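Phytase (Citrobacter braakii, PDB 3ZHC) belongs to branch 2 of the histidine phosphatase superfamily, whose members join an alpha/beta domain to a largely helical one. Local coordinates at residues R32-S37 with T298-N303; K52-D57 with N190-S195; S78-Y83 with K391-V396; A402-N407 with L414-R419. The protein carries 2 engineered substitutions. All blocks are in the same frame, centred on the assembly; numbering follows the deposited sequence. Where two conformers were deposited one is given.

Interaction 1 (R32-S37 with T298-N303)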
loop_
_atom_site.group_PDB
_atom_site.type_symbol
_atom_site.label_atom_id
_atom_site.label_comp_id
_atom_site.label_asym_id
_atom_site.label_seq_id
_atom_site.Cartn_x
_atom_site.Cartn_y
_atom_site.Cartn_z
ATOM N N ARG B 32 5.034 -27.762 -16.672
ATOM C CA ARG B 32 6.214 -26.911 -16.945
ATOM C C ARG B 32 6.261 -25.672 -16.059
ATOM O O ARG B 32 5.221 -25.148 -15.674
ATOM C CB ARG B 32 6.224 -26.426 -18.396
ATOM C CG ARG B 32 6.122 -27.483 -19.437
ATOM C CD ARG B 32 6.216 -26.900 -20.788
ATOM N NE ARG B 32 6.005 -27.897 -21.837
ATOM C CZ ARG B 32 6.031 -27.637 -23.150
ATOM N NH1 ARG B 32 6.265 -26.395 -23.608
ATOM N NH2 ARG B 32 5.822 -28.628 -24.026
ATOM N N VAL B 33 7.478 -25.215 -15.744
ATOM C CA VAL B 33 7.690 -23.983 -14.976
ATOM C C VAL B 33 8.823 -23.148 -15.581
ATOM O O VAL B 33 9.829 -23.676 -16.023
ATOM C CB VAL B 33 7.979 -24.258 -13.450
ATOM C CG1 VAL B 33 8.276 -22.940 -12.673
ATOM C CG2 VAL B 33 6.816 -24.992 -12.796
ATOM N N VAL B 34 8.622 -21.841 -15.607
ATOM C CA VAL B 34 9.672 -20.902 -15.955
ATOM C C VAL B 34 9.788 -19.982 -14.768
ATOM O O VAL B 34 8.788 -19.471 -14.297
ATOM C CB VAL B 34 9.385 -20.103 -17.225
ATOM C CG1 VAL B 34 10.548 -19.117 -17.518
ATOM C CG2 VAL B 34 9.186 -21.020 -18.402
ATOM N N ILE B 35 11.020 -19.795 -14.279
ATOM C CA ILE B 35 11.316 -18.885 -13.187
ATOM C C ILE B 35 12.229 -17.806 -13.705
ATOM O O ILE B 35 13.270 -18.118 -14.285
ATOM C CB ILE B 35 12.005 -19.605 -12.001
ATOM C CG1 ILE B 35 11.080 -20.657 -11.391
ATOM C CG2 ILE B 35 12.443 -18.585 -10.905
ATOM C CD1 ILE B 35 11.736 -21.517 -10.257
ATOM N N VAL B 36 11.833 -16.536 -13.522
ATOM C CA VAL B 36 12.716 -15.400 -13.759
ATOM C C VAL B 36 13.085 -14.920 -12.353
ATOM O O VAL B 36 12.229 -14.401 -11.618
ATOM C CB VAL B 36 12.070 -14.276 -14.550
ATOM C CG1 VAL B 36 13.049 -13.139 -14.717
ATOM C CG2 VAL B 36 11.628 -14.767 -15.896
ATOM N N SER B 37 14.350 -15.104 -11.981
ATOM C CA SER B 37 14.847 -14.754 -10.640
ATOM C C SER B 37 15.789 -13.584 -10.675
ATOM O O SER B 37 16.626 -13.467 -11.595
ATOM C CB SER B 37 15.593 -15.935 -10.034
ATOM O OG SER B 37 16.079 -15.646 -8.718
ATOM N N THR B 298 7.824 -19.129 -25.576
ATOM C CA THR B 298 8.393 -20.303 -26.260
ATOM C C THR B 298 8.509 -21.520 -25.321
ATOM O O THR B 298 8.103 -22.628 -25.683
ATOM C CB THR B 298 9.801 -20.012 -26.836
ATOM O OG1 THR B 298 9.732 -18.924 -27.768
ATOM C CG2 THR B 298 10.377 -21.245 -27.535
ATOM N N ALA B 299 9.055 -21.290 -24.121
ATOM C CA ALA B 299 9.275 -22.370 -23.139
ATOM C C ALA B 299 7.977 -23.030 -22.662
ATOM O O ALA B 299 7.955 -24.223 -22.411
ATOM C CB ALA B 299 10.085 -21.855 -21.943
ATOM N N LEU B 300 6.912 -22.238 -22.543
ATOM C CA LEU B 300 5.583 -22.739 -22.145
ATOM C C LEU B 300 4.777 -23.361 -23.312
ATOM O O LEU B 300 3.980 -24.269 -23.080
ATOM C CB LEU B 300 4.770 -21.624 -21.452
ATOM C CG LEU B 300 4.861 -21.515 -19.913
ATOM C CD1 LEU B 300 6.212 -21.911 -19.346
ATOM C CD2 LEU B 300 4.461 -20.103 -19.445
ATOM N N LEU B 301 5.004 -22.884 -24.548
ATOM C CA LEU B 301 4.221 -23.331 -25.739
ATOM C C LEU B 301 4.749 -24.509 -26.559
ATOM O O LEU B 301 3.962 -25.387 -26.926
ATOM C CB LEU B 301 4.032 -22.159 -26.729
ATOM C CG LEU B 301 3.083 -21.051 -26.358
ATOM C CD1 LEU B 301 3.059 -20.053 -27.499
ATOM C CD2 LEU B 301 1.697 -21.591 -26.084
ATOM N N THR B 302 6.051 -24.533 -26.861
ATOM C CA THR B 302 6.558 -25.525 -27.842
ATOM C C THR B 302 6.588 -26.966 -27.347
ATOM O O THR B 302 6.707 -27.230 -26.147
ATOM C CB THR B 302 7.956 -25.166 -28.391
ATOM O OG1 THR B 302 8.922 -25.176 -27.334
ATOM C CG2 THR B 302 7.913 -23.787 -29.078
ATOM N N ASN B 303 6.464 -27.883 -28.321
ATOM C CA ASN B 303 6.555 -29.323 -28.113
ATOM C C ASN B 303 7.898 -29.873 -28.663
ATOM O O ASN B 303 8.044 -31.083 -28.860
ATOM C CB ASN B 303 5.334 -30.023 -28.758
ATOM C CG ASN B 303 3.993 -29.691 -28.030
ATOM O OD1 ASN B 303 2.993 -29.330 -28.672
ATOM N ND2 ASN B 303 3.984 -29.814 -26.691
HETATM O O HOH W 1 5.013 -31.294 -24.594
#

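Interaction 2 (K52-D57 with N190-S195). Unlike the reference sequence in segment 52-57: Asn53 (reference Asp). With FMT (formic acid), chain P.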
loop_
_atom_site.group_PDB
_atom_site.type_symbol
_atom_site.label_atom_id
_atom_site.label_comp_id
_atom_site.label_asym_id
_atom_site.label_seq_id
_atom_site.Cartn_x
_atom_site.Cartn_y
_atom_site.Cartn_z
ATOM N N LYS B 52 29.152 9.230 0.661
ATOM C CA LYS B 52 29.937 9.561 1.843
ATOM C C LYS B 52 29.534 10.909 2.455
ATOM O O LYS B 52 29.499 11.027 3.651
ATOM C CB LYS B 52 31.426 9.571 1.517
ATOM C CG LYS B 52 31.986 8.227 1.151
ATOM C CD LYS B 52 33.430 8.365 0.756
ATOM C CE LYS B 52 33.990 7.099 0.212
ATOM N NZ LYS B 52 35.374 7.358 -0.279
ATOM N N ASN B 53 29.224 11.902 1.611
ATOM C CA ASN B 53 28.915 13.274 2.074
ATOM C C ASN B 53 27.440 13.574 2.449
ATOM O O ASN B 53 27.140 14.701 2.887
ATOM C CB ASN B 53 29.435 14.292 1.040
ATOM C CG ASN B 53 30.985 14.235 0.878
ATOM O OD1 ASN B 53 31.733 14.131 1.862
ATOM N ND2 ASN B 53 31.445 14.300 -0.352
ATOM N N VAL B 54 26.542 12.594 2.289
ATOM C CA VAL B 54 25.104 12.743 2.730
ATOM C C VAL B 54 24.868 12.154 4.131
ATOM O O VAL B 54 23.738 12.089 4.597
ATOM C CB VAL B 54 24.076 12.170 1.699
ATOM C CG1 VAL B 54 24.159 12.958 0.409
ATOM C CG2 VAL B 54 24.294 10.686 1.466
ATOM N N THR B 55 25.941 11.726 4.798
ATOM C CA THR B 55 25.857 11.313 6.192
ATOM C C THR B 55 27.166 11.621 6.911
ATOM O O THR B 55 28.234 11.475 6.314
ATOM C CB THR B 55 25.515 9.814 6.325
ATOM O OG1 THR B 55 25.527 9.440 7.706
ATOM C CG2 THR B 55 26.509 8.914 5.517
ATOM N N PRO B 56 27.095 12.058 8.202
ATOM C CA PRO B 56 28.336 12.219 8.973
ATOM C C PRO B 56 28.961 10.870 9.394
ATOM O O PRO B 56 30.091 10.847 9.851
ATOM C CB PRO B 56 27.877 12.994 10.208
ATOM C CG PRO B 56 26.463 12.576 10.379
ATOM C CD PRO B 56 25.924 12.468 8.999
ATOM N N ASP B 57 28.236 9.772 9.233
ATOM C CA ASP B 57 28.744 8.445 9.599
ATOM C C ASP B 57 29.486 7.796 8.438
ATOM O O ASP B 57 29.484 8.314 7.335
ATOM C CB ASP B 57 27.588 7.603 10.099
ATOM C CG ASP B 57 26.929 8.231 11.322
ATOM O OD1 ASP B 57 27.569 8.248 12.382
ATOM O OD2 ASP B 57 25.794 8.718 11.225
ATOM N N ASN B 190 16.557 11.170 8.419
ATOM C CA ASN B 190 16.753 10.825 9.837
ATOM C C ASN B 190 17.719 9.652 10.000
ATOM O O ASN B 190 18.574 9.666 10.885
ATOM C CB ASN B 190 15.415 10.497 10.514
ATOM C CG ASN B 190 15.562 10.232 12.009
ATOM O OD1 ASN B 190 15.916 11.119 12.777
ATOM N ND2 ASN B 190 15.282 8.992 12.421
ATOM N N VAL B 191 17.577 8.640 9.133
ATOM C CA VAL B 191 18.454 7.437 9.172
ATOM C C VAL B 191 19.929 7.808 8.842
ATOM O O VAL B 191 20.857 7.313 9.477
ATOM C CB VAL B 191 17.897 6.317 8.257
ATOM C CG1 VAL B 191 18.859 5.162 8.127
ATOM C CG2 VAL B 191 16.529 5.821 8.816
ATOM N N LEU B 192 20.112 8.680 7.861
ATOM C CA LEU B 192 21.428 9.177 7.487
ATOM C C LEU B 192 21.992 10.242 8.445
ATOM O O LEU B 192 23.173 10.540 8.384
ATOM C CB LEU B 192 21.369 9.823 6.092
ATOM C CG LEU B 192 21.068 8.998 4.853
ATOM C CD1 LEU B 192 20.754 9.925 3.701
ATOM C CD2 LEU B 192 22.232 8.100 4.524
ATOM N N ASN B 193 21.134 10.811 9.317
ATOM C CA ASN B 193 21.449 12.029 10.108
ATOM C C ASN B 193 21.962 13.083 9.128
ATOM O O ASN B 193 23.029 13.646 9.296
ATOM C CB ASN B 193 22.424 11.751 11.275
ATOM C CG ASN B 193 22.412 12.876 12.350
ATOM O OD1 ASN B 193 21.424 13.644 12.472
ATOM N ND2 ASN B 193 23.517 12.974 13.138
ATOM N N PHE B 194 21.142 13.308 8.087
ATOM C CA PHE B 194 21.474 14.159 6.932
ATOM C C PHE B 194 21.797 15.597 7.301
ATOM O O PHE B 194 22.727 16.169 6.739
ATOM C CB PHE B 194 20.314 14.101 5.893
ATOM C CG PHE B 194 20.541 14.942 4.655
ATOM C CD1 PHE B 194 21.578 14.639 3.767
ATOM C CD2 PHE B 194 19.697 16.040 4.365
ATOM C CE1 PHE B 194 21.794 15.411 2.605
ATOM C CE2 PHE B 194 19.900 16.815 3.211
ATOM C CZ PHE B 194 20.952 16.505 2.325
ATOM N N SER B 195 21.027 16.159 8.249
ATOM C CA SER B 195 21.219 17.547 8.744
ATOM C C SER B 195 22.644 17.834 9.239
ATOM O O SER B 195 23.115 18.962 9.154
ATOM C CB SER B 195 20.226 17.857 9.882
ATOM O OG SER B 195 18.893 17.830 9.419
HETATM C C FMT P . 18.274 14.575 9.553
HETATM O O1 FMT P . 17.227 14.256 10.049
HETATM O O2 FMT P . 18.297 15.293 8.561
HETATM O O HOH W 2 25.395 10.550 13.189
#

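Interaction 3 (S78-Y83 with K391-V396)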
loop_
_atom_site.group_PDB
_atom_site.type_symbol
_atom_site.label_atom_id
_atom_site.label_comp_id
_atom_site.label_asym_id
_atom_site.label_seq_id
_atom_site.Cartn_x
_atom_site.Cartn_y
_atom_site.Cartn_z
ATOM N N SER B 78 20.030 -20.965 -2.431
ATOM C CA SER B 78 19.996 -22.443 -2.305
ATOM C C SER B 78 18.795 -22.881 -1.461
ATOM O O SER B 78 18.221 -23.920 -1.712
ATOM C CB SER B 78 21.314 -23.002 -1.730
ATOM O OG SER B 78 21.513 -22.605 -0.382
ATOM N N GLU B 79 18.423 -22.063 -0.457
ATOM C CA GLU B 79 17.212 -22.327 0.343
ATOM C C GLU B 79 15.949 -22.284 -0.522
ATOM O O GLU B 79 15.050 -23.097 -0.328
ATOM C CB GLU B 79 17.064 -21.336 1.519
ATOM C CG GLU B 79 18.038 -21.571 2.670
ATOM C CD GLU B 79 17.853 -22.921 3.348
ATOM O OE1 GLU B 79 16.748 -23.510 3.271
ATOM O OE2 GLU B 79 18.818 -23.395 3.953
ATOM N N LEU B 80 15.883 -21.331 -1.465
ATOM C CA LEU B 80 14.774 -21.283 -2.431
ATOM C C LEU B 80 14.840 -22.497 -3.368
ATOM O O LEU B 80 13.824 -23.103 -3.644
ATOM C CB LEU B 80 14.755 -19.969 -3.235
ATOM C CG LEU B 80 14.401 -18.708 -2.443
ATOM C CD1 LEU B 80 14.537 -17.501 -3.312
ATOM C CD2 LEU B 80 12.969 -18.793 -1.833
ATOM N N GLY B 81 16.047 -22.835 -3.837
ATOM C CA GLY B 81 16.266 -24.031 -4.690
ATOM C C GLY B 81 15.786 -25.301 -4.004
ATOM O O GLY B 81 15.139 -26.144 -4.627
ATOM N N GLN B 82 16.110 -25.407 -2.713
ATOM C CA GLN B 82 15.711 -26.523 -1.846
ATOM C C GLN B 82 14.197 -26.567 -1.693
ATOM O O GLN B 82 13.593 -27.623 -1.883
ATOM C CB GLN B 82 16.444 -26.402 -0.478
ATOM C CG GLN B 82 15.935 -27.258 0.677
ATOM C CD GLN B 82 16.839 -27.110 1.912
ATOM O OE1 GLN B 82 17.997 -27.573 1.902
ATOM N NE2 GLN B 82 16.310 -26.459 2.991
ATOM N N TYR B 83 13.586 -25.420 -1.353
ATOM C CA TYR B 83 12.102 -25.322 -1.248
ATOM C C TYR B 83 11.435 -25.697 -2.574
ATOM O O TYR B 83 10.468 -26.465 -2.580
ATOM C CB TYR B 83 11.649 -23.922 -0.794
ATOM C CG TYR B 83 10.159 -23.633 -0.995
ATOM C CD1 TYR B 83 9.205 -24.095 -0.085
ATOM C CD2 TYR B 83 9.707 -22.889 -2.107
ATOM C CE1 TYR B 83 7.821 -23.831 -0.270
ATOM C CE2 TYR B 83 8.330 -22.623 -2.297
ATOM C CZ TYR B 83 7.398 -23.105 -1.366
ATOM O OH TYR B 83 6.056 -22.849 -1.540
ATOM N N LYS B 391 7.972 -25.136 6.576
ATOM C CA LYS B 391 8.394 -23.742 6.740
ATOM C C LYS B 391 8.602 -23.189 5.315
ATOM O O LYS B 391 9.735 -23.079 4.846
ATOM C CB LYS B 391 9.684 -23.664 7.568
ATOM C CG LYS B 391 9.670 -24.405 8.945
ATOM C CD LYS B 391 8.992 -23.602 10.076
ATOM C CE LYS B 391 9.320 -24.235 11.463
ATOM N NZ LYS B 391 8.926 -23.369 12.639
ATOM N N PRO B 392 7.496 -22.842 4.610
ATOM C CA PRO B 392 7.638 -22.463 3.204
ATOM C C PRO B 392 8.165 -21.061 2.974
ATOM O O PRO B 392 8.132 -20.205 3.879
ATOM C CB PRO B 392 6.195 -22.558 2.690
ATOM C CG PRO B 392 5.384 -22.156 3.858
ATOM C CD PRO B 392 6.089 -22.720 5.052
ATOM N N ALA B 393 8.647 -20.837 1.754
ATOM C CA ALA B 393 9.037 -19.515 1.302
ATOM C C ALA B 393 7.772 -18.716 1.123
ATOM O O ALA B 393 6.687 -19.292 0.967
ATOM C CB ALA B 393 9.800 -19.598 -0.015
ATOM N N GLY B 394 7.891 -17.395 1.149
ATOM C CA GLY B 394 6.764 -16.525 0.875
ATOM C C GLY B 394 6.293 -16.749 -0.565
ATOM O O GLY B 394 7.103 -17.005 -1.458
ATOM N N LYS B 395 4.984 -16.673 -0.776
ATOM C CA LYS B 395 4.392 -16.840 -2.101
ATOM C C LYS B 395 3.154 -15.950 -2.199
ATOM O O LYS B 395 2.239 -16.050 -1.353
ATOM C CB LYS B 395 4.054 -18.308 -2.363
ATOM C CG LYS B 395 3.656 -18.621 -3.804
ATOM C CD LYS B 395 3.656 -20.148 -4.089
ATOM C CE LYS B 395 3.392 -20.453 -5.602
ATOM N NZ LYS B 395 3.590 -21.917 -5.999
ATOM N N VAL B 396 3.146 -15.073 -3.213
ATOM C CA VAL B 396 2.046 -14.172 -3.497
ATOM C C VAL B 396 1.457 -14.557 -4.850
ATOM O O VAL B 396 2.179 -14.625 -5.848
ATOM C CB VAL B 396 2.501 -12.688 -3.520
ATOM C CG1 VAL B 396 1.388 -11.783 -4.045
ATOM C CG2 VAL B 396 2.941 -12.238 -2.127
HETATM O O HOH W 3 4.572 -20.958 -0.360
#

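Interaction 4 (A402-N407 with L414-R419)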
loop_
_atom_site.group_PDB
_atom_site.type_symbol
_atom_site.label_atom_id
_atom_site.label_comp_id
_atom_site.label_asym_id
_atom_site.label_seq_id
_atom_site.Cartn_x
_atom_site.Cartn_y
_atom_site.Cartn_z
ATOM N N ALA B 402 -5.721 -8.947 -17.696
ATOM C CA ALA B 402 -5.932 -8.730 -19.152
ATOM C C ALA B 402 -6.278 -9.994 -19.978
ATOM O O ALA B 402 -6.772 -9.862 -21.110
ATOM C CB ALA B 402 -4.706 -8.040 -19.764
ATOM N N CYS B 403 -6.013 -11.200 -19.428
ATOM C CA CYS B 403 -6.337 -12.476 -20.111
ATOM C C CYS B 403 -7.813 -12.594 -20.444
ATOM O O CYS B 403 -8.665 -12.219 -19.639
ATOM C CB CYS B 403 -5.925 -13.691 -19.260
ATOM S SG CYS B 403 -4.183 -14.041 -19.247
ATOM N N GLU B 404 -8.102 -13.122 -21.632
ATOM C CA GLU B 404 -9.483 -13.295 -22.102
ATOM C C GLU B 404 -10.171 -14.442 -21.378
ATOM O O GLU B 404 -11.227 -14.257 -20.775
ATOM C CB GLU B 404 -9.513 -13.582 -23.603
ATOM C CG GLU B 404 -8.986 -12.474 -24.487
ATOM C CD GLU B 404 -10.023 -11.424 -24.824
ATOM O OE1 GLU B 404 -10.694 -10.914 -23.890
ATOM O OE2 GLU B 404 -10.163 -11.100 -26.037
ATOM N N GLU B 405 -9.548 -15.625 -21.451
ATOM C CA GLU B 405 -10.085 -16.855 -20.890
ATOM C C GLU B 405 -9.418 -17.146 -19.543
ATOM O O GLU B 405 -8.184 -17.265 -19.478
ATOM C CB GLU B 405 -9.830 -18.027 -21.853
ATOM C CG GLU B 405 -10.230 -17.782 -23.350
ATOM C CD GLU B 405 -9.338 -18.575 -24.346
ATOM O OE1 GLU B 405 -9.247 -19.827 -24.235
ATOM O OE2 GLU B 405 -8.716 -17.924 -25.230
ATOM N N LYS B 406 -10.232 -17.257 -18.480
ATOM C CA LYS B 406 -9.761 -17.579 -17.119
ATOM C C LYS B 406 -10.415 -18.856 -16.543
ATOM O O LYS B 406 -11.529 -19.214 -16.917
ATOM C CB LYS B 406 -10.052 -16.420 -16.124
ATOM C CG LYS B 406 -8.927 -15.384 -15.880
ATOM C CD LYS B 406 -8.862 -14.279 -16.923
ATOM C CE LYS B 406 -8.185 -13.007 -16.340
ATOM N NZ LYS B 406 -9.083 -12.247 -15.344
ATOM N N ASN B 407 -9.686 -19.511 -15.625
ATOM C CA ASN B 407 -10.187 -20.658 -14.823
ATOM C C ASN B 407 -11.095 -20.226 -13.706
ATOM O O ASN B 407 -11.233 -19.033 -13.427
ATOM C CB ASN B 407 -8.996 -21.455 -14.166
ATOM C CG ASN B 407 -8.514 -22.591 -14.979
ATOM O OD1 ASN B 407 -7.421 -23.092 -14.743
ATOM N ND2 ASN B 407 -9.311 -23.031 -15.934
ATOM N N LEU B 414 -3.688 -21.070 -21.750
ATOM C CA LEU B 414 -2.389 -21.038 -22.439
ATOM C C LEU B 414 -2.372 -20.052 -23.641
ATOM O O LEU B 414 -1.428 -19.247 -23.763
ATOM C CB LEU B 414 -1.981 -22.449 -22.887
ATOM C CG LEU B 414 -0.568 -22.643 -23.442
ATOM C CD1 LEU B 414 0.488 -22.340 -22.381
ATOM C CD2 LEU B 414 -0.417 -24.052 -23.962
ATOM N N LYS B 415 -3.406 -20.108 -24.503
ATOM C CA LYS B 415 -3.478 -19.216 -25.680
ATOM C C LYS B 415 -3.745 -17.753 -25.271
ATOM O O LYS B 415 -3.236 -16.848 -25.894
ATOM C CB LYS B 415 -4.516 -19.715 -26.704
ATOM C CG LYS B 415 -4.114 -21.042 -27.379
ATOM C CD LYS B 415 -4.987 -21.372 -28.606
ATOM C CE LYS B 415 -6.460 -21.504 -28.236
ATOM N NZ LYS B 415 -7.317 -21.808 -29.424
ATOM N N SER B 416 -4.553 -17.551 -24.210
ATOM C CA SER B 416 -4.812 -16.190 -23.664
ATOM C C SER B 416 -3.524 -15.581 -23.104
ATOM O O SER B 416 -3.276 -14.385 -23.271
ATOM C CB SER B 416 -5.884 -16.186 -22.555
ATOM O OG SER B 416 -7.181 -16.284 -23.076
ATOM N N PHE B 417 -2.717 -16.417 -22.428
ATOM C CA PHE B 417 -1.418 -15.994 -21.909
ATOM C C PHE B 417 -0.499 -15.603 -23.062
ATOM O O PHE B 417 0.077 -14.512 -23.051
ATOM C CB PHE B 417 -0.761 -17.096 -21.043
ATOM C CG PHE B 417 0.602 -16.720 -20.520
ATOM C CD1 PHE B 417 0.727 -15.814 -19.459
ATOM C CD2 PHE B 417 1.764 -17.259 -21.087
ATOM C CE1 PHE B 417 1.999 -15.444 -18.960
ATOM C CE2 PHE B 417 3.039 -16.899 -20.598
ATOM C CZ PHE B 417 3.151 -15.986 -19.529
ATOM N N SER B 418 -0.379 -16.494 -24.050
ATOM C CA SER B 418 0.471 -16.253 -25.230
ATOM C C SER B 418 0.028 -15.019 -26.036
ATOM O O SER B 418 0.859 -14.250 -26.484
ATOM C CB SER B 418 0.494 -17.483 -26.137
ATOM O OG SER B 418 1.444 -17.333 -27.165
ATOM N N ARG B 419 -1.284 -14.845 -26.204
ATOM C CA ARG B 419 -1.826 -13.691 -26.962
ATOM C C ARG B 419 -1.616 -12.346 -26.243
ATOM O O ARG B 419 -1.464 -11.325 -26.895
ATOM C CB ARG B 419 -3.314 -13.922 -27.354
ATOM C CG ARG B 419 -3.444 -14.853 -28.605
ATOM C CD ARG B 419 -4.923 -15.164 -29.032
ATOM N NE ARG B 419 -5.812 -13.984 -28.912
ATOM C CZ ARG B 419 -6.681 -13.742 -27.903
ATOM N NH1 ARG B 419 -6.839 -14.598 -26.865
ATOM N NH2 ARG B 419 -7.415 -12.623 -27.937
HETATM O O HOH W 4 -5.801 -13.138 -23.510
#

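Interaction 1 (R32-S37 with T298-N303)
Arg32 reaches from strand 28-38 to the C-terminal end of helix 282-301 and grips Thr302 O end-on with both terminal nitrogens. NH1 and NH2 each lie 2.7 Å from Thr302 O, which sits near the guanidinium plane, although the bonds are bent (135° and 136° at the hydrogens). NH1 also donates to Ala299 O at 3.0 Å, approaching from above that carbonyl's plane. The side chain spans this gap because it runs extended from CG to NE. Arginine suits the place, for its N-H groups can serve a carbonyl of the last turn (Ala299 O) and one just beyond it (Thr302 O), and its charge probably complements the negative helix end. A water joins Arg32 NH2, at 2.8 Å, weakly to Asn303 ND2. Two residues on, Val34 CG2 packs 3.7 Å from Ala299 CB and also against Leu300. Further out, Thr302 N and Thr302 OG1 reach Thr298 O from opposite faces of its plane, anchoring the turn that presents Thr302 O, while Lys358 from the adjoining strand takes Leu300 O. With Val33 and Ile35 packing on Phe88 of helix 71-90, the strand is sandwiched between helices, the layering of the histidine phosphatase alpha/beta domain.

Interaction 2 (K52-D57 with N190-S195)
Thr55 and Leu192 bring their CA atoms to 5.1 Å where the loop after helix 49-53 passes the C-terminal end of helix 182-192. That helix closes in a Schellman motif with Asn193 at C-prime; its positive phi (51°) is a conformation asparagine tolerates better than most residues. An ST turn in the loop meets this end. Thr55 OG1 is anti to the backbone N (chi1 176°), which lets it donate to Leu192 O at 2.7 Å while accepting from Asp57 N at 3.1 Å. One hydroxyl thus shapes the turn and ties it to the helix end, a double duty that suits threonine. Pro56 lays its ring carbon CD 3.1 Å from Asn193 O. Toward the protein interior the contact is apolar. Val54 CG1 packs 4.1 Å from Phe194 CE1, and Leu192 joins Val54 against Leu238 of helix 231-247, so branched and aromatic groups fill this buried side. Val54 O meets the edge of the Phe194 ring in its plane, 3.4 Å from CD1. On the polar side Asp57 OD2 forms a salt bridge with Arg257, which also takes Val191 O. The same carboxylate oxygen, Asp57 OD2, accepts from a water at 2.7 Å, and that water in turn accepts from Asn193 ND2 at 3.1 Å.

Interaction 3 (S78-Y83 with K391-V396)
Ala393 is the bump of this contact, and Leu80 and Tyr83, one turn apart on helix 71-90, form the hollow that receives it. The methyl lies over the face of the tyrosine ring, with Ala393 CB 4.1 Å from the ring centroid and only 17° off the normal, a clear CH-pi arrangement. From the other wall Leu80 CD2 presses on Ala393 CB at 3.7 Å. A small side chain suits the spot, since its backbone also comes close: Ala393 N stands 3.7 Å above the ring plane, displaced toward the rim. Tyr83 leans toward the loop because its CG is anti to the backbone N (chi1 165°). Beside the methyl, the pyrrolidine of Pro392 offers a second, shallower bump, with Pro392 CB 3.6 Å from Tyr83 CE1 in an oblique approach. No direct hydrogen bond crosses the interface. Instead a water bridges the polar ends, 2.7 Å from Tyr83 OH and donating to Ala393 O at 3.0 Å. The aliphatic part of Lys395 passes near the same hydroxyl, on its way to a salt bridge with Glu357 and a cation-pi contact with Trp87. Val374 and Leu387 add further apolar cover to Ala393. Helix 71-90 is thus held to the loop that leads into strand 394-398, which pairs with strand 366-375 in the central sheet of the alpha/beta domain.

Interaction 4 (A402-N407 with L414-R419)
Glu405 and Ser416 hold the loop against the first turn of helix 414-424. The backbone Glu405 N donates to Ser416 OG at 2.9 Å in a fairly straight bond (161° at the hydrogen). The Glu405 side chain then runs past the same hydroxyl. CB touches it first, at 3.4 Å from Ser416 OG, and CG and CD follow at a similar range, for CG stands beside the backbone N (chi1 -49°), which sets the extended chain alongside the serine. At the tip, OE2 lies 3.1 Å from Ser416 OG, at best a weak bond, because the single serine proton has Ser413 OG as another candidate. OE1 turns to Ser413 OG, also weakly. Serine fits here: it is small enough for the loop to come close, with CA atoms of Cys403 and Ser416 5.4 Å apart, and its oxygen can both accept and donate. A water extends the link, accepting from Glu404 N at 3.0 Å and donating to Ser416 O at 2.8 Å. On the exposed side Glu404 OE2 forms a long salt bridge with Arg419 NH2, 3.7 Å away, the two planes nearly coplanar. The Cys403-Cys412 disulfide covalently closes the same loop. The chemistry implies a disulfide-closed loop whose polar grip centres on one hydroxyl; Glu405 probably interacts favourably with the positive start of the helix, while Glu404 and Arg419 make a long, exposed and therefore probably modest charge pair.

Interactions 1 and 4 adjoin, their centres about 15 Å apart. Helices 282-301 and 414-424 meet there, with Leu300 CD2 3.7 Å from Phe417 CE2 and Leu301 CD2 3.6 Å from Leu414 CG. Interaction 3 lies about 20 Å from interaction 1, centre to centre, and reaches the same sheet; helix 71-90, which carries its Leu80 and Tyr83, also packs on the strand of interaction 1. Interaction 2 stands apart, about 46 Å from interaction 1 between centres and across the middle of the chain, in the more helical part, where Ser195 binds a formic acid, probably from the crystallisation liquor. The RHG motif, which in relatives forms part of the active site, begins at the C-terminal end of strand 28-38.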